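Local coordinates for protein halorhodopsin (Halobacterium salinarum, PDB 2JAF) that uses light absorbed by its bound retinal to pump chloride ions across the membrane of the archaeal cell, at residues 32-37 with 77-81; 104-109 with 214-219; 209-214 with 233-238. The protein carries 2 engineered substitutions. All blocks are in the same frame, centred on the assembly; numbering follows the deposited sequence.

Contact 1 (32-37 with 77-81); sequences SLWVNV and YLGLL
Leu-33, Trp-34 and Asn-36 meet Tyr-77 and Leu-81 in a largely buried helix-helix packing that joins the consecutive transmembrane helices 27-50 and 58-82. The short segments run roughly antiparallel, at 149°, with their axes 9.6 Å apart. One side of the interface is built on Leu-81, whose CG lies anti to the carbonyl carbon (chi1 -85°), which puts both methyls against the indole of Trp-34. Leu-81 CD1 makes a CH-pi contact, 3.4 Å from the centroid of the six-membered ring and almost straight above it, and also packs on Val-37 CG2; Leu-81 CD2 lies near Trp-34 NE1 and reaches back to Leu-33 CB at 3.6 Å. On the other side, Tyr-77 receives Asn-36 CB over one ring face, 3.7 Å from the centroid, and Leu-33 CD2 at its edge. Asn-36 ND2 then donates to Tyr-77 OH over 2.9 Å, with the hydroxyl in the amide plane, although that plane stands 77° from the ring. The same hydroxyl bonds Asp-238. Helix 227-255 flanks the polar side; Arg-108 of helix 106-127 packs on Leu-33 and Leu-80, and Phe-160 of a second subunit covers Trp-34 and Leu-81.

Contact 2 (104-109 with 214-219); sequences SQWGRY and WAVGVE. With PLM (palmitic acid), chain E.
Ser-104 and Tyr-109 converge on the carboxylate of Glu-219, joining the start of helix 106-127 to the turn that follows helix 193-216 in the seven-helix rhodopsin fold. Ser-104 ends a strand of the small antiparallel hairpin, and Gln-105, the centre of an inverse gamma turn, leads from it into the helix.

Hydrogen bonds carry the contact. Each oxygen of Glu-219 has its own donor: Tyr-109 OH gives a very short bond of 2.5 Å to OE2, while Ser-104 OG donates to OE1 over 2.9 Å, from above the carboxylate plane. The glutamate chain is extended beyond CG; it spans the gap from the loop, approaches from the opposite direction and meets the tyrosine at the edge of its ring, the ring and carboxylate planes turned 36° apart. Two donors from one chain segment should hold this buried group against rotation.

Aromatic packing adds to them. Trp-214 presents its edge to the face of Tyr-109 in an offset edge-to-face pair, centroids 5.7 Å apart and planes at 66°. Its NE1 is buried here with no polar partner.

Apolar packing belongs to Trp-106, whose CG is wedged between the backbone N and the carbonyl carbon (chi1 62°). This turns the indole away from Glu-219 and lays one face along a palmitic acid, whose C2 is 3.5 Å from Trp-106 NE1. With an alanine here, the palmitic acid chain would probably lose the flat surface it lies on and be left freer to shift.

Within the segment, Arg-108 NE donates to Gln-105 OE1 at 2.8 Å in a nearly linear bond; OE1 lies in the guanidinium plane, whereas NE stands above the carbonyl plane of the Gln-105 amide.

Contact 3 (209-214 with 233-238); sequences GYPIVW and AYSVLD. With RET (retinal), chain G.
The ring of Tyr-210 is sandwiched between Leu-237 and the retinal chain: Leu-237 CD1 stands 3.9 Å from its centroid over one face, and retinal C12 lies 3.4 Å above the plane of the opposite face. At its edge, Asp-238 OD1 accepts a 2.7 Å hydrogen bond from Tyr-210 OH through the lone pair turned away from OD2; OD2 itself bonds Tyr-77 OH. Polyene, methyl and carboxylate thus fix the ring from three directions. A second ring, that of Tyr-234, carries Val-213 CG1 over the centre of one face, 3.6 Å from the centroid, and brings its hydroxyl to the edge of Trp-214, where OH is 3.4 Å from CD1. With CG1 anti to the backbone N (chi1 170°), Val-213 lays that methyl over this ring while its other branch, CG2, reaches Ala-233 CB at 3.6 Å and Leu-237 CD1.

The segments of helices 193-216 and 227-255 lie nearly antiparallel, at 175°. Gly-209 suits the close fit, since a CB there would fall only 2.9 Å from Leu-237 CD2, too near to be tolerated. Pro-211 breaks the backbone bonding of its helix at a kink, and its CB faces the retinal, 3.6 Å from C5. Trp-214 contributes a further wall, one face lying over C2 of the beta-ionone ring.

Tyrosine, proline and tryptophan from one helix, with an aspartate from the next, line the chromophore here, as is characteristic of the retinal pocket of microbial rhodopsins.

In the fold
Following the chain from the N terminus, contact 1 closes first, pairing helix 27-50 with helix 58-82 across a largely helical connection of 39 residues. Only afterwards does contact 2 open, at the end of the small hairpin; it spans 104 residues and links the start of helix 106-127 to the end of helix 193-216 and the turn after it. Contact 3 starts within that span and finishes beyond it on helix 227-255, so the two cross, and Trp-214 belongs to both. Contact 1 is in series with them along the sequence yet touches both in space: Tyr-77 OH meets Arg-108 NH1 of contact 2, and Ser-32 O meets Ser-235 OG of contact 3. Together they join five helices, with contact 3 lining the retinal.

Contact 1 (32-37 with 77-81)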
# COMPACT_ATOMS: atom_id res chain seq x y z
N SER A 32 -21.55 -19.93 -0.56
CA SER A 32 -20.10 -19.90 -0.78
C SER A 32 -19.44 -18.78 0.01
O SER A 32 -18.23 -18.81 0.26
CB SER A 32 -19.80 -19.72 -2.28
OG SER A 32 -20.10 -18.41 -2.71
N LEU A 33 -20.22 -17.77 0.40
CA LEU A 33 -19.68 -16.65 1.16
C LEU A 33 -19.86 -16.85 2.67
O LEU A 33 -18.92 -16.68 3.44
CB LEU A 33 -20.36 -15.35 0.71
CG LEU A 33 -20.33 -15.09 -0.80
CD1 LEU A 33 -21.09 -13.80 -1.10
CD2 LEU A 33 -18.89 -15.00 -1.29
N TRP A 34 -21.07 -17.20 3.09
CA TRP A 34 -21.33 -17.40 4.51
C TRP A 34 -20.49 -18.53 5.09
O TRP A 34 -20.06 -18.46 6.24
CB TRP A 34 -22.81 -17.70 4.77
CG TRP A 34 -23.68 -16.48 4.75
CD1 TRP A 34 -24.67 -16.19 3.85
CD2 TRP A 34 -23.62 -15.37 5.65
NE1 TRP A 34 -25.23 -14.97 4.14
CE2 TRP A 34 -24.60 -14.45 5.24
CE3 TRP A 34 -22.83 -15.07 6.77
CZ2 TRP A 34 -24.82 -13.23 5.91
CZ3 TRP A 34 -23.04 -13.86 7.44
CH2 TRP A 34 -24.03 -12.96 7.00
N VAL A 35 -20.26 -19.56 4.29
CA VAL A 35 -19.47 -20.70 4.75
C VAL A 35 -18.09 -20.24 5.22
O VAL A 35 -17.60 -20.72 6.24
CB VAL A 35 -19.32 -21.77 3.64
CG1 VAL A 35 -18.58 -21.20 2.44
CG2 VAL A 35 -18.57 -22.97 4.19
N ASN A 36 -17.46 -19.32 4.50
CA ASN A 36 -16.14 -18.88 4.92
C ASN A 36 -16.12 -17.83 6.01
O ASN A 36 -15.10 -17.63 6.65
CB ASN A 36 -15.29 -18.47 3.72
CG ASN A 36 -14.65 -19.67 3.05
OD1 ASN A 36 -14.65 -20.78 3.60
ND2 ASN A 36 -14.09 -19.48 1.86
N VAL A 37 -17.23 -17.14 6.22
CA VAL A 37 -17.27 -16.18 7.31
C VAL A 37 -17.18 -17.05 8.56
O VAL A 37 -16.47 -16.73 9.52
CB VAL A 37 -18.59 -15.38 7.33
CG1 VAL A 37 -18.74 -14.65 8.66
CG2 VAL A 37 -18.59 -14.36 6.19
N TYR A 77 -14.90 -11.44 2.84
CA TYR A 77 -16.21 -12.00 2.68
C TYR A 77 -17.34 -11.07 3.11
O TYR A 77 -18.43 -11.10 2.53
CB TYR A 77 -16.28 -13.36 3.39
CG TYR A 77 -15.59 -14.44 2.57
CD1 TYR A 77 -16.20 -15.00 1.45
CD2 TYR A 77 -14.28 -14.83 2.87
CE1 TYR A 77 -15.54 -15.92 0.64
CE2 TYR A 77 -13.61 -15.76 2.06
CZ TYR A 77 -14.24 -16.29 0.95
OH TYR A 77 -13.56 -17.18 0.14
N LEU A 78 -17.09 -10.23 4.11
CA LEU A 78 -18.10 -9.26 4.55
C LEU A 78 -18.30 -8.24 3.43
O LEU A 78 -19.41 -7.79 3.17
CB LEU A 78 -17.64 -8.54 5.82
CG LEU A 78 -17.44 -9.39 7.07
CD1 LEU A 78 -16.90 -8.51 8.20
CD2 LEU A 78 -18.76 -10.04 7.47
N GLY A 79 -17.20 -7.86 2.78
CA GLY A 79 -17.29 -6.90 1.69
C GLY A 79 -18.17 -7.47 0.59
O GLY A 79 -19.03 -6.78 0.03
N LEU A 80 -17.96 -8.76 0.30
CA LEU A 80 -18.75 -9.43 -0.73
C LEU A 80 -20.21 -9.60 -0.32
O LEU A 80 -21.12 -9.24 -1.06
CB LEU A 80 -18.14 -10.80 -1.05
CG LEU A 80 -16.70 -10.80 -1.57
CD1 LEU A 80 -16.23 -12.23 -1.81
CD2 LEU A 80 -16.62 -9.99 -2.86
N LEU A 81 -20.43 -10.16 0.86
CA LEU A 81 -21.78 -10.38 1.36
C LEU A 81 -22.61 -9.11 1.37
O LEU A 81 -23.77 -9.10 0.95
CB LEU A 81 -21.73 -10.98 2.77
CG LEU A 81 -21.56 -12.50 2.86
CD1 LEU A 81 -21.37 -12.92 4.31
CD2 LEU A 81 -22.79 -13.17 2.26

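Contact 2 (104-109 with 214-219)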
# COMPACT_ATOMS: atom_id res chain seq x y z
N SER A 104 -19.20 -9.42 -10.82
CA SER A 104 -17.77 -9.50 -10.53
C SER A 104 -17.48 -9.31 -9.05
O SER A 104 -17.73 -8.25 -8.49
CB SER A 104 -17.01 -8.44 -11.33
OG SER A 104 -15.64 -8.42 -10.98
N GLN A 105 -16.96 -10.35 -8.41
CA GLN A 105 -16.61 -10.29 -6.99
C GLN A 105 -15.22 -9.67 -6.92
O GLN A 105 -14.27 -10.31 -6.48
CB GLN A 105 -16.60 -11.70 -6.38
CG GLN A 105 -17.92 -12.45 -6.50
CD GLN A 105 -17.91 -13.80 -5.79
OE1 GLN A 105 -16.96 -14.58 -5.94
NE2 GLN A 105 -18.96 -14.09 -5.04
N TRP A 106 -15.12 -8.42 -7.35
CA TRP A 106 -13.83 -7.74 -7.37
C TRP A 106 -13.21 -7.51 -5.99
O TRP A 106 -12.02 -7.23 -5.89
CB TRP A 106 -13.92 -6.41 -8.14
CG TRP A 106 -14.87 -5.39 -7.58
CD1 TRP A 106 -16.15 -5.16 -7.99
CD2 TRP A 106 -14.58 -4.43 -6.56
NE1 TRP A 106 -16.68 -4.10 -7.29
CE2 TRP A 106 -15.74 -3.63 -6.41
CE3 TRP A 106 -13.46 -4.16 -5.77
CZ2 TRP A 106 -15.81 -2.58 -5.49
CZ3 TRP A 106 -13.53 -3.11 -4.86
CH2 TRP A 106 -14.70 -2.33 -4.73
N GLY A 107 -14.02 -7.63 -4.95
CA GLY A 107 -13.49 -7.47 -3.61
C GLY A 107 -12.50 -8.58 -3.30
O GLY A 107 -11.62 -8.42 -2.46
N ARG A 108 -12.64 -9.72 -3.96
CA ARG A 108 -11.70 -10.81 -3.71
C ARG A 108 -10.31 -10.36 -4.15
O ARG A 108 -9.34 -10.45 -3.40
CB ARG A 108 -12.08 -12.08 -4.48
CG ARG A 108 -13.27 -12.85 -3.96
CD ARG A 108 -13.44 -14.15 -4.76
NE ARG A 108 -14.61 -14.93 -4.39
CZ ARG A 108 -14.67 -15.79 -3.37
NH1 ARG A 108 -13.60 -15.98 -2.59
NH2 ARG A 108 -15.78 -16.46 -3.14
N TYR A 109 -10.24 -9.86 -5.38
CA TYR A 109 -8.97 -9.43 -5.96
C TYR A 109 -8.34 -8.32 -5.13
O TYR A 109 -7.13 -8.31 -4.90
CB TYR A 109 -9.21 -8.99 -7.42
CG TYR A 109 -10.19 -9.90 -8.15
CD1 TYR A 109 -10.20 -11.28 -7.93
CD2 TYR A 109 -11.12 -9.37 -9.05
CE1 TYR A 109 -11.12 -12.11 -8.57
CE2 TYR A 109 -12.05 -10.20 -9.69
CZ TYR A 109 -12.04 -11.57 -9.44
OH TYR A 109 -12.96 -12.38 -10.07
N TRP A 214 -10.15 -18.24 -12.56
CA TRP A 214 -10.44 -16.99 -13.27
C TRP A 214 -10.62 -17.25 -14.77
O TRP A 214 -11.58 -16.77 -15.38
CB TRP A 214 -9.30 -15.98 -13.08
CG TRP A 214 -9.70 -14.56 -13.41
CD1 TRP A 214 -10.19 -13.63 -12.55
CD2 TRP A 214 -9.65 -13.92 -14.70
NE1 TRP A 214 -10.45 -12.45 -13.21
CE2 TRP A 214 -10.13 -12.60 -14.54
CE3 TRP A 214 -9.25 -14.33 -15.98
CZ2 TRP A 214 -10.22 -11.69 -15.60
CZ3 TRP A 214 -9.34 -13.42 -17.05
CH2 TRP A 214 -9.82 -12.12 -16.84
N ALA A 215 -9.69 -18.01 -15.34
CA ALA A 215 -9.72 -18.33 -16.76
C ALA A 215 -10.89 -19.22 -17.18
O ALA A 215 -11.46 -19.03 -18.24
CB ALA A 215 -8.40 -18.99 -17.17
N VAL A 216 -11.22 -20.20 -16.35
CA VAL A 216 -12.32 -21.11 -16.67
C VAL A 216 -13.69 -20.49 -16.39
O VAL A 216 -14.66 -20.76 -17.10
CB VAL A 216 -12.18 -22.44 -15.88
CG1 VAL A 216 -13.40 -23.33 -16.09
CG2 VAL A 216 -10.92 -23.15 -16.34
N GLY A 217 -13.74 -19.64 -15.36
CA GLY A 217 -14.98 -18.98 -14.97
C GLY A 217 -15.52 -17.88 -15.87
O GLY A 217 -14.94 -17.55 -16.91
N VAL A 218 -16.63 -17.29 -15.44
CA VAL A 218 -17.34 -16.25 -16.18
C VAL A 218 -16.56 -15.01 -16.61
O VAL A 218 -16.84 -14.44 -17.66
CB VAL A 218 -18.60 -15.81 -15.39
CG1 VAL A 218 -18.20 -15.17 -14.06
CG2 VAL A 218 -19.42 -14.84 -16.23
N GLU A 219 -15.58 -14.58 -15.81
CA GLU A 219 -14.82 -13.39 -16.17
C GLU A 219 -13.71 -13.69 -17.17
O GLU A 219 -13.18 -12.78 -17.82
CB GLU A 219 -14.27 -12.73 -14.91
CG GLU A 219 -15.39 -12.30 -13.96
CD GLU A 219 -14.90 -11.66 -12.67
OE1 GLU A 219 -14.56 -10.46 -12.67
OE2 GLU A 219 -14.86 -12.38 -11.65
C1 PLM E . -16.79 -0.95 -9.81
O1 PLM E . -17.85 -1.03 -9.15
O2 PLM E . -16.77 -0.54 -10.99
C2 PLM E . -15.50 -1.36 -9.13
C3 PLM E . -14.48 -0.28 -8.77
C4 PLM E . -13.32 -0.97 -8.06
C5 PLM E . -12.18 -0.06 -7.62
C6 PLM E . -12.44 0.59 -6.27
C7 PLM E . -11.43 0.19 -5.21
C8 PLM E . -11.72 0.87 -3.89
C9 PLM E . -10.68 0.46 -2.86
CA PLM E . -10.92 1.12 -1.51
CB PLM E . -9.85 0.99 -0.44
CC PLM E . -8.49 1.58 -0.77
CD PLM E . -7.54 1.43 0.40
CE PLM E . -6.17 2.01 0.07
CF PLM E . -5.11 1.08 0.64
CG PLM E . -3.71 1.58 0.34

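Contact 3 (209-214 with 233-238)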
# COMPACT_ATOMS: atom_id res chain seq x y z
N GLY A 209 -4.30 -22.59 -8.51
CA GLY A 209 -5.72 -22.78 -8.71
C GLY A 209 -6.48 -21.49 -8.99
O GLY A 209 -7.46 -21.49 -9.73
N TYR A 210 -6.03 -20.37 -8.42
CA TYR A 210 -6.74 -19.11 -8.63
C TYR A 210 -6.79 -18.64 -10.08
O TYR A 210 -7.86 -18.30 -10.58
CB TYR A 210 -6.19 -18.02 -7.70
CG TYR A 210 -6.46 -18.33 -6.24
CD1 TYR A 210 -5.66 -19.23 -5.53
CD2 TYR A 210 -7.54 -17.73 -5.58
CE1 TYR A 210 -5.93 -19.52 -4.19
CE2 TYR A 210 -7.81 -18.02 -4.23
CZ TYR A 210 -7.00 -18.91 -3.54
OH TYR A 210 -7.25 -19.18 -2.22
N PRO A 211 -5.64 -18.61 -10.79
CA PRO A 211 -5.74 -18.16 -12.18
C PRO A 211 -6.51 -19.14 -13.07
O PRO A 211 -7.03 -18.77 -14.11
CB PRO A 211 -4.28 -17.98 -12.60
CG PRO A 211 -3.51 -18.91 -11.66
CD PRO A 211 -4.24 -18.68 -10.35
N ILE A 212 -6.58 -20.41 -12.65
CA ILE A 212 -7.31 -21.40 -13.42
C ILE A 212 -8.80 -21.10 -13.28
O ILE A 212 -9.54 -21.12 -14.27
CB ILE A 212 -7.02 -22.83 -12.92
CG1 ILE A 212 -5.57 -23.19 -13.25
CG2 ILE A 212 -7.98 -23.83 -13.56
CD1 ILE A 212 -5.14 -24.57 -12.78
N VAL A 213 -9.24 -20.82 -12.06
CA VAL A 213 -10.64 -20.51 -11.82
C VAL A 213 -11.02 -19.25 -12.60
O VAL A 213 -12.08 -19.21 -13.22
CB VAL A 213 -10.92 -20.26 -10.31
CG1 VAL A 213 -12.32 -19.71 -10.13
CG2 VAL A 213 -10.79 -21.57 -9.53
N TRP A 214 -10.15 -18.24 -12.56
CA TRP A 214 -10.44 -16.99 -13.27
C TRP A 214 -10.62 -17.25 -14.77
O TRP A 214 -11.58 -16.77 -15.38
CB TRP A 214 -9.30 -15.98 -13.08
CG TRP A 214 -9.70 -14.56 -13.41
CD1 TRP A 214 -10.19 -13.63 -12.55
CD2 TRP A 214 -9.65 -13.92 -14.70
NE1 TRP A 214 -10.45 -12.45 -13.21
CE2 TRP A 214 -10.13 -12.60 -14.54
CE3 TRP A 214 -9.25 -14.33 -15.98
CZ2 TRP A 214 -10.22 -11.69 -15.60
CZ3 TRP A 214 -9.34 -13.42 -17.05
CH2 TRP A 214 -9.82 -12.12 -16.84
N ALA A 233 -15.52 -22.17 -6.08
CA ALA A 233 -14.17 -22.63 -6.38
C ALA A 233 -13.16 -21.80 -5.59
O ALA A 233 -12.26 -22.34 -4.95
CB ALA A 233 -13.90 -22.53 -7.89
N TYR A 234 -13.30 -20.47 -5.65
CA TYR A 234 -12.40 -19.58 -4.92
C TYR A 234 -12.51 -19.82 -3.41
O TYR A 234 -11.50 -19.83 -2.69
CB TYR A 234 -12.76 -18.11 -5.20
CG TYR A 234 -12.40 -17.58 -6.58
CD1 TYR A 234 -11.10 -17.67 -7.07
CD2 TYR A 234 -13.35 -16.91 -7.36
CE1 TYR A 234 -10.75 -17.09 -8.29
CE2 TYR A 234 -13.00 -16.32 -8.58
CZ TYR A 234 -11.71 -16.42 -9.04
OH TYR A 234 -11.35 -15.82 -10.23
N SER A 235 -13.74 -20.01 -2.92
CA SER A 235 -13.96 -20.25 -1.50
C SER A 235 -13.26 -21.52 -1.04
O SER A 235 -12.66 -21.53 0.03
CB SER A 235 -15.46 -20.33 -1.20
OG SER A 235 -16.06 -19.05 -1.35
N VAL A 236 -13.34 -22.58 -1.83
CA VAL A 236 -12.67 -23.82 -1.46
C VAL A 236 -11.15 -23.61 -1.47
O VAL A 236 -10.44 -24.12 -0.60
CB VAL A 236 -13.01 -24.97 -2.42
CG1 VAL A 236 -12.12 -26.18 -2.14
CG2 VAL A 236 -14.48 -25.35 -2.26
N LEU A 237 -10.65 -22.87 -2.45
CA LEU A 237 -9.22 -22.61 -2.50
C LEU A 237 -8.79 -21.84 -1.25
O LEU A 237 -7.75 -22.14 -0.66
CB LEU A 237 -8.86 -21.81 -3.76
CG LEU A 237 -8.87 -22.63 -5.06
CD1 LEU A 237 -8.67 -21.71 -6.24
CD2 LEU A 237 -7.75 -23.70 -5.00
N ASP A 238 -9.59 -20.86 -0.86
CA ASP A 238 -9.30 -20.07 0.34
C ASP A 238 -9.22 -20.94 1.59
O ASP A 238 -8.38 -20.72 2.46
CB ASP A 238 -10.38 -19.00 0.56
CG ASP A 238 -10.14 -17.73 -0.24
OD1 ASP A 238 -9.13 -17.64 -0.99
OD2 ASP A 238 -10.97 -16.80 -0.12
C1 RET G . -5.50 -13.86 -10.78
C2 RET G . -5.81 -13.50 -12.31
C3 RET G . -4.62 -13.01 -13.16
C4 RET G . -3.46 -14.12 -13.20
C5 RET G . -3.03 -14.68 -11.79
C6 RET G . -4.01 -14.58 -10.58
C7 RET G . -3.50 -15.03 -9.24
C8 RET G . -4.03 -14.97 -7.99
C9 RET G . -3.52 -15.67 -6.84
C10 RET G . -4.37 -15.49 -5.75
C11 RET G . -4.17 -16.05 -4.51
C12 RET G . -5.13 -15.86 -3.50
C13 RET G . -4.96 -16.35 -2.14
C14 RET G . -6.04 -15.97 -1.29
C15 RET G . -6.07 -16.11 0.08
C16 RET G . -5.58 -12.48 -10.04
C17 RET G . -6.71 -14.83 -10.31
C18 RET G . -1.65 -15.31 -11.73
C19 RET G . -2.22 -16.66 -6.93
C20 RET G . -3.76 -17.21 -1.70